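Local coordinates for protein histidinol-phosphate aminotransferase (PDB 3FTB) that probably catalyses pyridoxal phosphate-dependent transamination, as expected of a histidinol-phosphate aminotransferase, at residues 251-254 and 255-259; 70-74 and 75-79. All blocks are in the same frame, centred on the assembly; numbering follows the deposited sequence.

In the fold
Running from the N terminus, the chain first meets contact 2, where helix 64-74 passes into the loop that leads to strand 80-84, an outermost strand of the seven-stranded sheet. Contact 1 comes much later, on helix 249-257 before the long helix 262-285. Contact 1 closes a helical turn; contact 2 closes the helix end and the start of the loop. The two follow in series, neither enclosing nor crossing the other. The centres of contact 1 and contact 2 are about 15 Å apart. They meet where Leu259 O lies 3.4 Å from Tyr73 CD1 and Leu259 CD1 lies 4.0 Å from Ile70 CG1, so the end of contact 1 packs on helix 64-74, whose Ile70 and Tyr73 also touch strand 225-229.

Contact 1 of 2, residues 251-254 and 255-259; sequences AEMA and AINCL
Met253 and Asn257, four residues apart in the last turns of helix 249-257, make the close-packed part of this contact. Met253 O takes two bonds from Asn257: one from the side-chain ND2 at 2.6 Å and one from the backbone N at 3.1 Å. With Asn257 CG set beside its own backbone N (chi1 -61°), the amide returns to the carbonyl that this N also meets. The ND2 bond is short but bent (N-H...O 140°). Asn257 ND2 also lies 3.2 Å from Met253 CG and 3.6 Å from Met253 SD, and the two side chains cross at about a right angle. One residue on, Cys258 N donates to Ala254 O at 2.7 Å; Cys258 SG lies beside Ala254 O at 3.5 Å, its apolar touch on Ala254 CB being secondary. Earlier in the helix, the Ala255 N to Ala251 O bond is almost straight (177°).

Glu252, partly exposed, is the looser part. It runs alongside buried Ile256, Glu252 CG reaching Ile256 CD1 at 3.7 Å, while Ile256 N is shared weakly between Glu252 O and Met253 O.

Around this turn, Phe44 of helix 42-45 covers Met253, Ala254 and Cys258, Glu50 of helix 48-53 touches Met253 and Asn257, and helix 64-74 packs Leu66 on Ala255 and bonds Ser69 OG to Ala255 O.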
loop_
_atom_site.group_PDB
_atom_site.type_symbol
_atom_site.label_atom_id
_atom_site.label_comp_id
_atom_site.label_asym_id
_atom_site.label_seq_id
_atom_site.Cartn_x
_atom_site.Cartn_y
_atom_site.Cartn_z
ATOM N N ALA A 251 -4.126 -7.228 6.582
ATOM C CA ALA A 251 -2.979 -7.867 5.961
ATOM C C ALA A 251 -2.066 -8.380 7.059
ATOM O O ALA A 251 -1.665 -9.543 7.051
ATOM C CB ALA A 251 -2.238 -6.876 5.071
ATOM N N GLU A 252 -1.750 -7.509 8.012
ATOM C CA GLU A 252 -0.932 -7.887 9.158
ATOM C C GLU A 252 -1.552 -9.056 9.909
ATOM O O GLU A 252 -0.854 -10.007 10.265
ATOM C CB GLU A 252 -0.757 -6.698 10.094
ATOM C CG GLU A 252 0.134 -6.954 11.273
ATOM C CD GLU A 252 0.238 -5.741 12.176
ATOM O OE1 GLU A 252 -0.809 -5.117 12.455
ATOM O OE2 GLU A 252 1.362 -5.408 12.603
ATOM N N MET A 253 -2.865 -8.986 10.139
ATOM C CA MET A 253 -3.566 -10.047 10.856
ATOM C C MET A 253 -3.484 -11.384 10.125
ATOM O O MET A 253 -3.350 -12.434 10.759
ATOM C CB MET A 253 -5.028 -9.678 11.125
ATOM C CG MET A 253 -5.776 -10.759 11.903
ATOM S SD MET A 253 -6.541 -12.037 10.870
ATOM C CE MET A 253 -8.018 -11.130 10.398
ATOM N N ALA A 254 -3.565 -11.345 8.796
ATOM C CA ALA A 254 -3.463 -12.563 7.998
ATOM C C ALA A 254 -2.079 -13.178 8.095
ATOM O O ALA A 254 -1.938 -14.351 8.415
ATOM C CB ALA A 254 -3.827 -12.299 6.542
ATOM N N ALA A 255 -1.058 -12.378 7.812
ATOM C CA ALA A 255 0.333 -12.830 7.897
ATOM C C ALA A 255 0.696 -13.389 9.269
ATOM O O ALA A 255 1.614 -14.190 9.399
ATOM C CB ALA A 255 1.282 -11.692 7.542
ATOM N N ILE A 256 -0.022 -12.958 10.295
ATOM C CA ILE A 256 0.293 -13.366 11.659
ATOM C C ILE A 256 -0.430 -14.665 12.050
ATOM O O ILE A 256 0.115 -15.493 12.787
ATOM C CB ILE A 256 0.049 -12.193 12.669
ATOM C CG1 ILE A 256 1.211 -11.185 12.571
ATOM C CG2 ILE A 256 -0.136 -12.723 14.085
ATOM C CD1 ILE A 256 1.074 -9.896 13.390
ATOM N N ASN A 257 -1.627 -14.859 11.500
ATOM C CA ASN A 257 -2.493 -15.972 11.879
ATOM C C ASN A 257 -2.626 -17.084 10.828
ATOM O O ASN A 257 -2.961 -18.224 11.152
ATOM C CB ASN A 257 -3.876 -15.428 12.250
ATOM C CG ASN A 257 -3.822 -14.465 13.431
ATOM O OD1 ASN A 257 -3.591 -14.874 14.563
ATOM N ND2 ASN A 257 -4.031 -13.185 13.167
ATOM N N CYS A 258 -2.347 -16.749 9.574
ATOM C CA CYS A 258 -2.605 -17.665 8.470
ATOM C C CYS A 258 -1.402 -18.484 8.044
ATOM O O CYS A 258 -1.565 -19.551 7.474
ATOM C CB CYS A 258 -3.218 -16.922 7.278
ATOM S SG CYS A 258 -4.821 -16.215 7.707
ATOM N N LEU A 259 -0.197 -18.007 8.332
ATOM C CA LEU A 259 1.003 -18.756 7.953
ATOM C C LEU A 259 1.277 -19.947 8.883
ATOM O O LEU A 259 2.072 -20.842 8.551
ATOM C CB LEU A 259 2.232 -17.838 7.888
ATOM C CG LEU A 259 2.198 -16.659 6.913
ATOM C CD1 LEU A 259 3.552 -15.983 6.911
ATOM C CD2 LEU A 259 1.849 -17.148 5.520
#

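Contact 2 of 2, residues 70-74 and 75-79; sequences IENYL and KLKDI
Lys77 NZ is held by two side chains of the preceding helical turn: Glu71 OE1 at 2.8 Å, in a salt bridge, and Asn72 OD1 at 3.4 Å, a weak bond. The ammonium meets the carboxylate oxygen on its anti side, 21° out of the carboxylate plane. A bend at chi2 (-64°) brings the lysine chain back to the helix, where it crosses the extended Glu71 side chain at about a right angle.

Next to this pair the backbone leaves the helix. Leu76 N donates to Glu71 O at 3.0 Å (N-H...O 158°), in the carbonyl plane. Lys75, just before Leu76 and the first residue to leave helical angles, has positive phi. This is a Schellman-type C-cap in which the 5→2 pair, Lys75 N to Asn72 O, is long at 3.6 Å.

A water accepts from Ile79 N at 3.0 Å; its 2.4 Å approach to Glu71 OE2 is short enough to be doubtful. In this loop from helix 64-74 to strand 80-84, Lys202 NZ bonds Lys77 O and Lys232 NZ bonds Asp78 O.

Asn72 OD1 accepts from Lys68 NZ and only weakly from Lys77 NZ. The salt bridge probably favours both Glu71 and Lys77 being charged at this surface site.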
loop_
_atom_site.group_PDB
_atom_site.type_symbol
_atom_site.label_atom_id
_atom_site.label_comp_id
_atom_site.label_asym_id
_atom_site.label_seq_id
_atom_site.Cartn_x
_atom_site.Cartn_y
_atom_site.Cartn_z
ATOM N N ILE A 70 6.626 -14.568 9.869
ATOM C CA ILE A 70 7.334 -14.944 8.649
ATOM C C ILE A 70 8.623 -15.696 8.971
ATOM O O ILE A 70 8.905 -16.737 8.376
ATOM C CB ILE A 70 7.659 -13.701 7.801
ATOM C CG1 ILE A 70 6.369 -13.096 7.244
ATOM C CG2 ILE A 70 8.629 -14.049 6.680
ATOM C CD1 ILE A 70 6.573 -11.720 6.632
ATOM N N GLU A 71 9.395 -15.174 9.925
ATOM C CA GLU A 71 10.621 -15.834 10.369
ATOM C C GLU A 71 10.324 -17.252 10.830
ATOM O O GLU A 71 11.119 -18.157 10.615
ATOM C CB GLU A 71 11.267 -15.052 11.512
ATOM C CG GLU A 71 11.983 -13.777 11.086
ATOM C CD GLU A 71 12.671 -13.092 12.257
ATOM O OE1 GLU A 71 12.435 -13.526 13.407
ATOM O OE2 GLU A 71 13.445 -12.130 12.037
ATOM N N ASN A 72 9.175 -17.433 11.476
ATOM C CA ASN A 72 8.772 -18.736 11.994
ATOM C C ASN A 72 8.226 -19.591 10.879
ATOM O O ASN A 72 8.276 -20.819 10.938
ATOM C CB ASN A 72 7.684 -18.586 13.057
ATOM C CG ASN A 72 8.209 -18.016 14.354
ATOM O OD1 ASN A 72 9.416 -17.998 14.598
ATOM N ND2 ASN A 72 7.299 -17.545 15.201
ATOM N N TYR A 73 7.668 -18.920 9.878
ATOM C CA TYR A 73 7.102 -19.585 8.723
ATOM C C TYR A 73 8.232 -20.143 7.886
ATOM O O TYR A 73 8.139 -21.246 7.358
ATOM C CB TYR A 73 6.306 -18.585 7.896
ATOM C CG TYR A 73 5.750 -19.148 6.613
ATOM C CD1 TYR A 73 4.808 -20.170 6.635
ATOM C CD2 TYR A 73 6.146 -18.647 5.380
ATOM C CE1 TYR A 73 4.284 -20.684 5.472
ATOM C CE2 TYR A 73 5.631 -19.148 4.221
ATOM C CZ TYR A 73 4.698 -20.175 4.264
ATOM O OH TYR A 73 4.161 -20.697 3.093
ATOM N N LEU A 74 9.304 -19.367 7.776
ATOM C CA LEU A 74 10.445 -19.758 6.968
ATOM C C LEU A 74 11.556 -20.428 7.791
ATOM O O LEU A 74 12.542 -20.905 7.234
ATOM C CB LEU A 74 11.001 -18.540 6.222
ATOM C CG LEU A 74 10.044 -17.655 5.412
ATOM C CD1 LEU A 74 10.803 -16.459 4.894
ATOM C CD2 LEU A 74 9.380 -18.401 4.251
ATOM N N LYS A 75 11.393 -20.465 9.111
ATOM C CA LYS A 75 12.435 -20.981 10.002
ATOM C C LYS A 75 13.773 -20.332 9.686
ATOM O O LYS A 75 14.754 -21.023 9.420
ATOM C CB LYS A 75 12.571 -22.503 9.893
ATOM C CG LYS A 75 11.274 -23.281 10.070
ATOM C CD LYS A 75 10.652 -23.049 11.435
ATOM C CE LYS A 75 9.240 -23.621 11.492
ATOM N NZ LYS A 75 9.188 -24.961 10.849
ATOM N N LEU A 76 13.802 -19.005 9.706
ATOM C CA LEU A 76 15.028 -18.247 9.481
ATOM C C LEU A 76 15.042 -17.005 10.356
ATOM O O LEU A 76 14.029 -16.326 10.484
ATOM C CB LEU A 76 15.154 -17.829 8.014
ATOM C CG LEU A 76 16.293 -18.445 7.193
ATOM C CD1 LEU A 76 16.192 -19.959 7.158
ATOM C CD2 LEU A 76 16.367 -17.876 5.771
ATOM N N LYS A 77 16.194 -16.720 10.956
ATOM C CA LYS A 77 16.388 -15.508 11.743
ATOM C C LYS A 77 17.541 -14.684 11.151
ATOM O O LYS A 77 18.234 -15.146 10.237
ATOM C CB LYS A 77 16.642 -15.854 13.221
ATOM C CG LYS A 77 15.526 -16.671 13.877
ATOM C CD LYS A 77 14.241 -15.885 13.915
ATOM C CE LYS A 77 13.098 -16.718 14.452
ATOM N NZ LYS A 77 12.000 -15.824 14.902
ATOM N N ASP A 78 17.718 -13.465 11.654
ATOM C CA ASP A 78 18.783 -12.563 11.202
ATOM C C ASP A 78 18.815 -12.472 9.674
ATOM O O ASP A 78 19.854 -12.688 9.042
ATOM C CB ASP A 78 20.154 -12.975 11.783
ATOM C CG ASP A 78 21.206 -11.849 11.711
ATOM O OD1 ASP A 78 20.838 -10.659 11.570
ATOM O OD2 ASP A 78 22.415 -12.159 11.809
ATOM N N ILE A 79 17.658 -12.151 9.096
ATOM C CA ILE A 79 17.517 -11.955 7.653
ATOM C C ILE A 79 16.848 -10.622 7.390
ATOM O O ILE A 79 16.127 -10.109 8.237
ATOM C CB ILE A 79 16.653 -13.053 6.998
ATOM C CG1 ILE A 79 15.369 -13.287 7.798
ATOM C CG2 ILE A 79 17.426 -14.348 6.891
ATOM C CD1 ILE A 79 14.298 -14.084 7.023
HETATM O O HOH W 1 15.256 -11.259 10.672
#